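Local coordinates for protein mandelate racemase/muconate lactonizing enzyme (PDB 4J3Z) that belongs to the enolase superfamily and is probably an isomerase or related enzyme acting next to a substrate carboxylate, though its true substrate is not established, at residues 236-239 / 245-248; 22-27 / 343-348; 298-303 / 328-333; 33-38 / 107-112. All blocks are in the same frame, centred on the assembly; numbering follows the deposited sequence.

Contact 1: residues 236-239 / 245-248; sequences EPIP and GLSE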
loop_
_atom_site.group_PDB
_atom_site.type_symbol
_atom_site.label_atom_id
_atom_site.label_comp_id
_atom_site.label_asym_id
_atom_site.label_seq_id
_atom_site.Cartn_x
_atom_site.Cartn_y
_atom_site.Cartn_z
ATOM N N GLU D 236 -4.491 13.340 21.932
ATOM C CA GLU D 236 -4.944 14.439 21.081
ATOM C C GLU D 236 -3.826 15.324 20.622
ATOM O O GLU D 236 -3.783 16.482 20.895
ATOM C CB GLU D 236 -6.125 15.232 21.686
ATOM C CG GLU D 236 -7.485 14.568 21.579
ATOM C CD GLU D 236 -8.612 15.545 21.381
ATOM O OE1 GLU D 236 -8.638 16.532 22.094
ATOM O OE2 GLU D 236 -9.460 15.361 20.519
ATOM N N PRO D 237 -2.887 14.701 19.963
ATOM C CA PRO D 237 -1.664 15.371 19.539
ATOM C C PRO D 237 -1.910 16.436 18.480
ATOM O O PRO D 237 -1.229 17.476 18.451
ATOM C CB PRO D 237 -0.837 14.235 18.918
ATOM C CG PRO D 237 -1.826 13.218 18.491
ATOM C CD PRO D 237 -2.940 13.298 19.498
ATOM N N ILE D 238 -2.864 16.157 17.596
ATOM C CA ILE D 238 -3.120 17.010 16.446
ATOM C C ILE D 238 -4.624 17.298 16.360
ATOM O O ILE D 238 -5.415 16.569 16.959
ATOM C CB ILE D 238 -2.574 16.377 15.145
ATOM C CG1 ILE D 238 -3.305 15.081 14.810
ATOM C CG2 ILE D 238 -1.072 16.123 15.250
ATOM C CD1 ILE D 238 -3.146 14.680 13.364
ATOM N N PRO D 239 -5.022 18.375 15.647
ATOM C CA PRO D 239 -6.447 18.711 15.617
ATOM C C PRO D 239 -7.285 17.523 15.153
ATOM O O PRO D 239 -6.839 16.765 14.283
ATOM C CB PRO D 239 -6.530 19.857 14.597
ATOM C CG PRO D 239 -5.161 20.416 14.505
ATOM C CD PRO D 239 -4.215 19.282 14.801
ATOM N N GLY D 245 -3.573 12.240 9.933
ATOM C CA GLY D 245 -2.293 12.703 10.457
ATOM C C GLY D 245 -1.831 11.950 11.688
ATOM O O GLY D 245 -0.705 12.142 12.145
ATOM N N LEU D 246 -2.702 11.100 12.231
ATOM C CA LEU D 246 -2.336 10.263 13.373
ATOM C C LEU D 246 -1.277 9.245 12.997
ATOM O O LEU D 246 -0.355 8.992 13.778
ATOM C CB LEU D 246 -3.552 9.551 13.961
ATOM C CG LEU D 246 -4.536 10.421 14.740
ATOM C CD1 LEU D 246 -5.622 9.577 15.377
ATOM C CD2 LEU D 246 -3.847 11.298 15.767
ATOM N N SER D 247 -1.422 8.686 11.798
ATOM C CA SER D 247 -0.514 7.685 11.225
ATOM C C SER D 247 0.975 8.037 11.321
ATOM O O SER D 247 1.750 7.241 11.815
ATOM C CB SER D 247 -0.911 7.402 9.762
ATOM O OG SER D 247 -0.251 6.258 9.255
ATOM N N GLU D 248 1.361 9.221 10.849
ATOM C CA GLU D 248 2.767 9.673 10.870
ATOM C C GLU D 248 3.315 9.895 12.288
ATOM O O GLU D 248 4.509 9.698 12.543
ATOM C CB GLU D 248 2.948 10.943 10.021
ATOM C CG GLU D 248 2.162 12.161 10.505
ATOM C CD GLU D 248 1.883 13.180 9.404
ATOM O OE1 GLU D 248 0.737 13.213 8.896
ATOM O OE2 GLU D 248 2.800 13.953 9.042
#
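The flat peptide group joining Gly245 to Leu246 offers one face to Ile238, whose CD1 stands almost directly above Gly245 C at 3.5 Å; the neighbouring corner of the same plane, Leu246 N, is 3.8 Å from that CD1. The CG corner of the Pro237 pyrrolidine ring meets Leu246 CD2 at 3.9 Å, the methyl coming in obliquely over that corner, well off the ring plane, and the two side chains crossing at about a right angle. Ile238 reaches the peptide because CG1 lies between its backbone N and carbonyl carbon (chi1 65°) and CD1 then continues in an extended line. Gly245 is what lets the methyl settle so low: a beta carbon there would point at Ile238 CD1 and collide with it. Leu246 CD2 also lies 3.9 Å from Ile238 CG1. The closure is by van der Waals contact, methyl on peptide and methyl on methylene, with no hydrogen bond between the two segments. In the barrel domain, the loop leaving strand 233-235 is thereby pressed on the start of helix 246-252, within a beta-alpha-beta unit that runs on to strand 257-259. Ala219 of helix 216-226 touches both Pro237 and Ile238, while strand 257-259 supplies Ile257 against Pro237 and Thr259 against Leu246.

Contact 2: residues 22-27 / 343-348; sequences RYWLLV and EALVTG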
loop_
_atom_site.group_PDB
_atom_site.type_symbol
_atom_site.label_atom_id
_atom_site.label_comp_id
_atom_site.label_asym_id
_atom_site.label_seq_id
_atom_site.Cartn_x
_atom_site.Cartn_y
_atom_site.Cartn_z
ATOM N N ARG D 22 -17.587 25.331 32.226
ATOM C CA ARG D 22 -18.455 26.481 32.490
ATOM C C ARG D 22 -19.890 26.072 32.835
ATOM O O ARG D 22 -20.500 26.643 33.750
ATOM C CB ARG D 22 -18.485 27.426 31.287
ATOM C CG ARG D 22 -17.465 28.556 31.317
ATOM C CD ARG D 22 -18.017 29.763 30.572
ATOM N NE ARG D 22 -17.039 30.836 30.405
ATOM C CZ ARG D 22 -16.270 31.002 29.332
ATOM N NH1 ARG D 22 -16.351 30.167 28.308
ATOM N NH2 ARG D 22 -15.416 32.018 29.279
ATOM N N TYR D 23 -20.426 25.101 32.094
ATOM C CA TYR D 23 -21.780 24.591 32.323
ATOM C C TYR D 23 -21.918 23.128 31.920
ATOM O O TYR D 23 -21.224 22.663 31.008
ATOM C CB TYR D 23 -22.817 25.427 31.571
ATOM C CG TYR D 23 -22.600 25.511 30.074
ATOM C CD1 TYR D 23 -22.946 24.449 29.235
ATOM C CD2 TYR D 23 -22.059 26.657 29.497
ATOM C CE1 TYR D 23 -22.754 24.521 27.869
ATOM C CE2 TYR D 23 -21.870 26.742 28.130
ATOM C CZ TYR D 23 -22.216 25.670 27.322
ATOM O OH TYR D 23 -22.027 25.746 25.963
ATOM N N TRP D 24 -22.809 22.409 32.605
ATOM C CA TRP D 24 -23.198 21.064 32.182
ATOM C C TRP D 24 -24.618 21.087 31.646
ATOM O O TRP D 24 -25.439 21.877 32.109
ATOM C CB TRP D 24 -23.108 20.069 33.335
ATOM C CG TRP D 24 -21.759 19.971 33.983
ATOM C CD1 TRP D 24 -20.538 20.119 33.382
ATOM C CD2 TRP D 24 -21.496 19.679 35.358
ATOM N NE1 TRP D 24 -19.532 19.940 34.304
ATOM C CE2 TRP D 24 -20.094 19.662 35.522
ATOM C CE3 TRP D 24 -22.309 19.438 36.473
ATOM C CZ2 TRP D 24 -19.487 19.417 36.754
ATOM C CZ3 TRP D 24 -21.701 19.182 37.701
ATOM C CH2 TRP D 24 -20.302 19.187 37.828
ATOM N N LEU D 25 -24.898 20.217 30.673
ATOM C CA LEU D 25 -26.215 20.133 30.059
ATOM C C LEU D 25 -26.874 18.798 30.363
ATOM O O LEU D 25 -26.569 17.774 29.733
ATOM C CB LEU D 25 -26.111 20.327 28.541
ATOM C CG LEU D 25 -26.133 21.741 27.974
ATOM C CD1 LEU D 25 -25.225 21.832 26.749
ATOM C CD2 LEU D 25 -27.558 22.138 27.633
ATOM N N LEU D 26 -27.798 18.814 31.319
ATOM C CA LEU D 26 -28.453 17.583 31.762
ATOM C C LEU D 26 -29.887 17.492 31.260
ATOM O O LEU D 26 -30.601 18.494 31.237
ATOM C CB LEU D 26 -28.434 17.480 33.286
ATOM C CG LEU D 26 -27.147 17.750 34.066
ATOM C CD1 LEU D 26 -27.351 17.341 35.518
ATOM C CD2 LEU D 26 -25.944 17.026 33.469
ATOM N N VAL D 27 -30.287 16.284 30.857
ATOM C CA VAL D 27 -31.655 15.994 30.427
ATOM C C VAL D 27 -32.317 14.962 31.358
ATOM O O VAL D 27 -31.672 14.012 31.808
ATOM C CB VAL D 27 -31.722 15.515 28.950
ATOM C CG1 VAL D 27 -30.964 16.463 28.023
ATOM C CG2 VAL D 27 -31.215 14.083 28.787
ATOM N N GLU D 343 -20.735 15.356 43.680
ATOM C CA GLU D 343 -21.385 14.488 44.675
ATOM C C GLU D 343 -22.632 15.127 45.319
ATOM O O GLU D 343 -23.425 14.443 45.968
ATOM C CB GLU D 343 -20.373 14.066 45.755
ATOM C CG GLU D 343 -20.821 12.949 46.691
ATOM C CD GLU D 343 -20.961 11.590 46.012
ATOM O OE1 GLU D 343 -20.228 11.298 45.035
ATOM O OE2 GLU D 343 -21.800 10.798 46.480
ATOM N N ALA D 344 -22.797 16.433 45.132
ATOM C CA ALA D 344 -23.986 17.144 45.610
ATOM C C ALA D 344 -25.108 17.154 44.573
ATOM O O ALA D 344 -26.284 16.994 44.929
ATOM C CB ALA D 344 -23.628 18.577 46.003
ATOM N N LEU D 345 -24.751 17.355 43.301
ATOM C CA LEU D 345 -25.755 17.515 42.233
ATOM C C LEU D 345 -26.661 16.289 42.087
ATOM O O LEU D 345 -27.860 16.428 41.845
ATOM C CB LEU D 345 -25.109 17.900 40.888
ATOM C CG LEU D 345 -26.047 18.224 39.701
ATOM C CD1 LEU D 345 -27.177 19.187 40.071
ATOM C CD2 LEU D 345 -25.275 18.761 38.508
ATOM N N VAL D 346 -26.085 15.101 42.247
ATOM C CA VAL D 346 -26.856 13.857 42.233
ATOM C C VAL D 346 -26.698 13.109 43.562
ATOM O O VAL D 346 -25.785 13.408 44.340
ATOM C CB VAL D 346 -26.436 12.938 41.058
ATOM C CG1 VAL D 346 -26.917 13.495 39.718
ATOM C CG2 VAL D 346 -24.928 12.728 41.045
ATOM N N THR D 347 -27.596 12.164 43.839
ATOM C CA THR D 347 -27.315 11.136 44.844
ATOM C C THR D 347 -27.169 9.784 44.129
ATOM O O THR D 347 -28.032 9.395 43.340
ATOM C CB THR D 347 -28.359 11.067 45.985
ATOM O OG1 THR D 347 -29.574 10.468 45.515
ATOM C CG2 THR D 347 -28.647 12.467 46.572
ATOM N N GLY D 348 -26.058 9.094 44.378
ATOM C CA GLY D 348 -25.797 7.799 43.740
ATOM C C GLY D 348 -24.539 7.753 42.890
ATOM O O GLY D 348 -24.120 6.686 42.446
#
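Leu345 carries its CG anti to the backbone N (chi1 -175°), a torsion that sends the side chain off the end of helix 340-345 toward the sheet, where Trp24 and Leu26 come to meet it with their CG atoms anti to the carbonyl carbon (chi1 -57° and -47°). One methyl does the touching. Leu345 CD2 lies in the plane of the Trp24 indole, at the edge of its six-membered ring, 3.7 Å from Trp24 CE3 and equally near CZ3. These two side chains run antiparallel alongside one another, Leu345 passing the rim of the indole, whereas Leu26 and Leu345 approach tip to tip, Leu26 CD1 being 3.9 Å from Leu345 CD2. Because Trp24 and Leu26 are two apart on strand 24-31, they project from the same side of the antiparallel sheet and receive the methyl together; Val12 of strand 4-12 also touches Leu345. The rings of Phe341 and His342 meet the indole too. In enolase superfamily proteins the chain typically returns, after the barrel, to pack on the N-terminal capping domain, and this pairing is consistent with that. All three residues are buried and no hydrogen bond links the segments, so the join rests on shape and on the exclusion of water.

Contact 3: residues 298-303 / 328-333; sequences TLAAAF and CPNLLM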
loop_
_atom_site.group_PDB
_atom_site.type_symbol
_atom_site.label_atom_id
_atom_site.label_comp_id
_atom_site.label_asym_id
_atom_site.label_seq_id
_atom_site.Cartn_x
_atom_site.Cartn_y
_atom_site.Cartn_z
ATOM N N THR D 298 -16.085 -2.184 20.702
ATOM C CA THR D 298 -15.939 -3.429 19.944
ATOM C C THR D 298 -14.987 -3.253 18.769
ATOM O O THR D 298 -14.177 -4.152 18.465
ATOM C CB THR D 298 -17.307 -3.964 19.476
ATOM O OG1 THR D 298 -18.000 -4.517 20.597
ATOM C CG2 THR D 298 -17.155 -5.040 18.439
ATOM N N LEU D 299 -15.077 -2.093 18.117
ATOM C CA LEU D 299 -14.140 -1.738 17.055
ATOM C C LEU D 299 -12.720 -1.546 17.590
ATOM O O LEU D 299 -11.755 -1.893 16.917
ATOM C CB LEU D 299 -14.593 -0.479 16.318
ATOM C CG LEU D 299 -15.337 -0.534 14.977
ATOM C CD1 LEU D 299 -14.506 -1.146 13.860
ATOM C CD2 LEU D 299 -16.690 -1.206 15.087
ATOM N N ALA D 300 -12.586 -0.981 18.784
ATOM C CA ALA D 300 -11.269 -0.890 19.424
ATOM C C ALA D 300 -10.632 -2.288 19.509
ATOM O O ALA D 300 -9.552 -2.513 18.987
ATOM C CB ALA D 300 -11.384 -0.251 20.805
ATOM N N ALA D 301 -11.334 -3.223 20.146
ATOM C CA ALA D 301 -10.882 -4.606 20.272
ATOM C C ALA D 301 -10.443 -5.258 18.943
ATOM O O ALA D 301 -9.463 -6.004 18.914
ATOM C CB ALA D 301 -11.954 -5.440 20.945
ATOM N N ALA D 302 -11.162 -4.969 17.857
ATOM C CA ALA D 302 -10.798 -5.437 16.516
ATOM C C ALA D 302 -9.405 -4.981 16.053
ATOM O O ALA D 302 -8.796 -5.612 15.178
ATOM C CB ALA D 302 -11.847 -4.993 15.515
ATOM N N PHE D 303 -8.924 -3.883 16.637
ATOM C CA PHE D 303 -7.612 -3.305 16.334
ATOM C C PHE D 303 -6.609 -3.499 17.473
ATOM O O PHE D 303 -5.517 -2.901 17.473
ATOM C CB PHE D 303 -7.759 -1.806 16.040
ATOM C CG PHE D 303 -8.289 -1.504 14.663
ATOM C CD1 PHE D 303 -7.423 -1.383 13.582
ATOM C CD2 PHE D 303 -9.647 -1.324 14.450
ATOM C CE1 PHE D 303 -7.906 -1.098 12.318
ATOM C CE2 PHE D 303 -10.134 -1.042 13.189
ATOM C CZ PHE D 303 -9.268 -0.931 12.122
ATOM N N CYS D 328 -16.722 -3.617 29.401
ATOM C CA CYS D 328 -15.720 -3.787 28.335
ATOM C C CYS D 328 -14.439 -4.487 28.810
ATOM O O CYS D 328 -13.765 -3.998 29.730
ATOM C CB CYS D 328 -15.351 -2.443 27.694
ATOM S SG CYS D 328 -16.700 -1.481 26.951
ATOM N N PRO D 329 -14.104 -5.641 28.187
ATOM C CA PRO D 329 -12.839 -6.349 28.429
ATOM C C PRO D 329 -11.609 -5.511 28.111
ATOM O O PRO D 329 -10.538 -5.733 28.697
ATOM C CB PRO D 329 -12.923 -7.545 27.472
ATOM C CG PRO D 329 -14.394 -7.815 27.371
ATOM C CD PRO D 329 -15.044 -6.456 27.391
ATOM N N ASN D 330 -11.769 -4.553 27.201
ATOM C CA ASN D 330 -10.668 -3.719 26.723
ATOM C C ASN D 330 -10.582 -2.355 27.413
ATOM O O ASN D 330 -9.865 -1.469 26.955
ATOM C CB ASN D 330 -10.759 -3.538 25.202
ATOM C CG ASN D 330 -12.027 -2.828 24.774
ATOM O OD1 ASN D 330 -13.077 -2.988 25.392
ATOM N ND2 ASN D 330 -11.935 -2.035 23.712
ATOM N N LEU D 331 -11.309 -2.187 28.513
ATOM C CA LEU D 331 -11.243 -0.940 29.268
ATOM C C LEU D 331 -9.864 -0.725 29.889
ATOM O O LEU D 331 -9.350 -1.595 30.588
ATOM C CB LEU D 331 -12.298 -0.909 30.377
ATOM C CG LEU D 331 -12.352 0.445 31.095
ATOM C CD1 LEU D 331 -13.299 1.398 30.373
ATOM C CD2 LEU D 331 -12.759 0.261 32.541
ATOM N N LEU D 332 -9.269 0.435 29.627
ATOM C CA LEU D 332 -8.044 0.821 30.318
ATOM C C LEU D 332 -8.347 1.618 31.600
ATOM O O LEU D 332 -7.954 1.197 32.691
ATOM C CB LEU D 332 -7.106 1.578 29.384
ATOM C CG LEU D 332 -5.807 2.113 29.983
ATOM C CD1 LEU D 332 -4.856 1.000 30.401
ATOM C CD2 LEU D 332 -5.155 3.052 28.986
ATOM N N MET D 333 -9.044 2.750 31.472
ATOM C CA MET D 333 -9.422 3.572 32.636
ATOM C C MET D 333 -10.448 4.644 32.307
ATOM O O MET D 333 -10.467 5.180 31.197
ATOM C CB MET D 333 -8.192 4.235 33.284
ATOM C CG MET D 333 -7.351 5.090 32.343
ATOM S SD MET D 333 -5.774 5.617 33.039
ATOM C CE MET D 333 -4.720 4.244 32.592
#
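Asn330, third residue of a type I beta turn running from Cys328 to Leu331, reaches from the turn to Ala300 and Ala301 near the end of helix 290-302. The turn lies in the loop between helix 315-327 and strand 334-336, an alpha-to-beta connection of the beta/alpha barrel common to the enolase superfamily. Among the hydrogen bonds, Leu331 N to Cys328 O closes the turn at 3.3 Å, and within 298-303 Phe303 N bonds to Ala300 O at 2.8 Å. No hydrogen bond joins the two segments themselves; the amide of Asn330 instead makes a weak one, from ND2 to Ala297 O one turn back in the helix, while its backbone pairs with Leu307 of strand 306-307. Van der Waals contact does the rest. With CG set between the backbone N and the carbonyl carbon (chi1 62°), the amide projects at the helix with its nitrogen leading. The opposite flank of the helix meets another subunit, where Leu299 of one chain packs on Leu299 of its mate. Small alanines let the amide come close to the helix: Asn330 ND2 stands 3.8 Å from Ala301 N, and the distance from Asn330 ND2 to Ala300 CB is only 3.5 Å.

Contact 4: residues 33-38 / 107-112; sequences TGLTGL and GKARDC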
loop_
_atom_site.group_PDB
_atom_site.type_symbol
_atom_site.label_atom_id
_atom_site.label_comp_id
_atom_site.label_asym_id
_atom_site.label_seq_id
_atom_site.Cartn_x
_atom_site.Cartn_y
_atom_site.Cartn_z
ATOM N N THR D 33 -45.648 6.005 31.563
ATOM C CA THR D 33 -45.930 5.240 32.798
ATOM C C THR D 33 -45.247 5.748 34.076
ATOM O O THR D 33 -45.349 5.101 35.126
ATOM C CB THR D 33 -45.522 3.754 32.667
ATOM O OG1 THR D 33 -44.110 3.664 32.406
ATOM C CG2 THR D 33 -46.322 3.031 31.565
ATOM N N GLY D 34 -44.522 6.862 33.992
ATOM C CA GLY D 34 -43.988 7.509 35.195
ATOM C C GLY D 34 -42.540 7.276 35.605
ATOM O O GLY D 34 -42.125 7.736 36.670
ATOM N N LEU D 35 -41.766 6.578 34.776
ATOM C CA LEU D 35 -40.339 6.394 35.047
ATOM C C LEU D 35 -39.551 7.554 34.458
ATOM O O LEU D 35 -39.939 8.105 33.427
ATOM C CB LEU D 35 -39.818 5.068 34.472
ATOM C CG LEU D 35 -40.446 3.733 34.891
ATOM C CD1 LEU D 35 -40.036 2.651 33.900
ATOM C CD2 LEU D 35 -40.051 3.338 36.311
ATOM N N THR D 36 -38.443 7.903 35.115
ATOM C CA THR D 36 -37.573 9.000 34.701
ATOM C C THR D 36 -36.132 8.524 34.518
ATOM O O THR D 36 -35.614 7.729 35.314
ATOM C CB THR D 36 -37.556 10.151 35.733
ATOM O OG1 THR D 36 -37.020 9.671 36.972
ATOM C CG2 THR D 36 -38.962 10.714 35.983
ATOM N N GLY D 37 -35.486 9.031 33.475
ATOM C CA GLY D 37 -34.096 8.735 33.224
ATOM C C GLY D 37 -33.284 10.004 33.109
ATOM O O GLY D 37 -33.786 11.019 32.616
ATOM N N LEU D 38 -32.032 9.944 33.572
ATOM C CA LEU D 38 -31.100 11.059 33.428
ATOM C C LEU D 38 -30.111 10.825 32.294
ATOM O O LEU D 38 -29.681 9.695 32.061
ATOM C CB LEU D 38 -30.342 11.323 34.735
ATOM C CG LEU D 38 -31.009 12.161 35.835
ATOM C CD1 LEU D 38 -30.046 12.303 37.000
ATOM C CD2 LEU D 38 -31.433 13.536 35.336
ATOM N N GLY D 107 -33.040 0.426 32.797
ATOM C CA GLY D 107 -32.531 -0.108 34.060
ATOM C C GLY D 107 -33.539 -0.071 35.205
ATOM O O GLY D 107 -33.562 -0.971 36.040
ATOM N N LYS D 108 -34.384 0.959 35.239
ATOM C CA LYS D 108 -35.447 1.045 36.247
ATOM C C LYS D 108 -36.648 0.129 35.952
ATOM O O LYS D 108 -37.239 -0.448 36.883
ATOM C CB LYS D 108 -35.913 2.489 36.426
ATOM C CG LYS D 108 -34.920 3.376 37.160
ATOM C CD LYS D 108 -35.410 4.812 37.199
ATOM C CE LYS D 108 -34.355 5.728 37.801
ATOM N NZ LYS D 108 -34.832 7.129 37.923
ATOM N N ALA D 109 -37.008 0.003 34.672
ATOM C CA ALA D 109 -38.076 -0.915 34.262
ATOM C C ALA D 109 -37.725 -2.385 34.537
ATOM O O ALA D 109 -38.573 -3.159 34.992
ATOM C CB ALA D 109 -38.422 -0.723 32.789
ATOM N N ARG D 110 -36.473 -2.751 34.262
ATOM C CA ARG D 110 -36.015 -4.140 34.328
ATOM C C ARG D 110 -35.350 -4.492 35.654
ATOM O O ARG D 110 -34.922 -5.640 35.847
ATOM C CB ARG D 110 -35.049 -4.430 33.174
ATOM C CG ARG D 110 -35.702 -4.402 31.798
ATOM C CD ARG D 110 -34.679 -4.274 30.679
ATOM N NE ARG D 110 -35.289 -4.462 29.353
ATOM C CZ ARG D 110 -34.623 -4.429 28.197
ATOM N NH1 ARG D 110 -35.266 -4.622 27.052
ATOM N NH2 ARG D 110 -33.309 -4.211 28.173
ATOM N N ASP D 111 -35.257 -3.538 36.559
ATOM C CA ASP D 111 -34.614 -3.739 37.857
ATOM C C ASP D 111 -33.216 -4.288 37.799
ATOM O O ASP D 111 -32.943 -5.346 38.295
ATOM C CB ASP D 111 -35.476 -4.550 38.804
ATOM C CG ASP D 111 -35.977 -3.753 39.948
ATOM O OD1 ASP D 111 -35.639 -2.592 40.075
ATOM O OD2 ASP D 111 -36.730 -4.300 40.731
ATOM N N CYS D 112 -32.360 -3.547 37.135
ATOM C CA CYS D 112 -31.118 -4.038 36.594
ATOM C C CYS D 112 -30.208 -2.830 36.422
ATOM O O CYS D 112 -30.657 -1.795 35.917
ATOM C CB CYS D 112 -31.422 -4.690 35.243
ATOM S SG CYS D 112 -30.044 -5.406 34.332
#
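Leu35 and Lys108 bring the backbones nearest, 7.3 Å between CA atoms, where the start of strand 36-41 passes the last turn of helix 89-109; Asp111 turns to positive phi and Cys112 N bonds back to Gly107 O at 3.0 Å, the 6-to-1 closure of a Schellman motif. The polar half of the contact belongs to Lys108. Its chain is extended beyond CG, carrying NZ across to Thr36 O at 2.8 Å, with a C=O...N angle of 149° and the ammonium tilted 26° from the carbonyl plane. The aliphatic part follows closely, since Lys108 CE is 3.4 Å from the same oxygen, and Thr36 OG1 lies 3.5 Å from Lys108 NZ. With an alanine here the long arm is gone, and Thr36 O would probably lose this donor and the methylenes lying against it. Here helix packs on the rim of the three-stranded antiparallel sheet of the capping domain, strand 36-41 being outermost within the chain. Further along the same pairing, Asp104 of the helix accepts from Leu38 N. The apolar half is Leu35, whose CD1 touches Ala109 CB at 3.9 Å while its CD2 lies 4.2 Å from Lys108 CB.

How the contacts relate
From the N terminus, contact 2 opens first, at 22-27, and stays open until 343-348, so its loop encloses the other three. Contact 4 opens next, at 33-38, and closes at 107-112 within the capping domain. Contact 1 then closes a short loop beside barrel strand 233-235, and contact 3 a longer one between helix 290-302 and the approach to strand 334-336. These three run in series and no loops cross. Contacts 2 and 4 touch through neighbouring strands of one sheet, whereas contacts 1 and 3, with centres about 20 Å apart, lie in the barrel. Contact 2 alone joins segments from the two family regions, and contacts 3 and 4 both border the same neighbouring subunit.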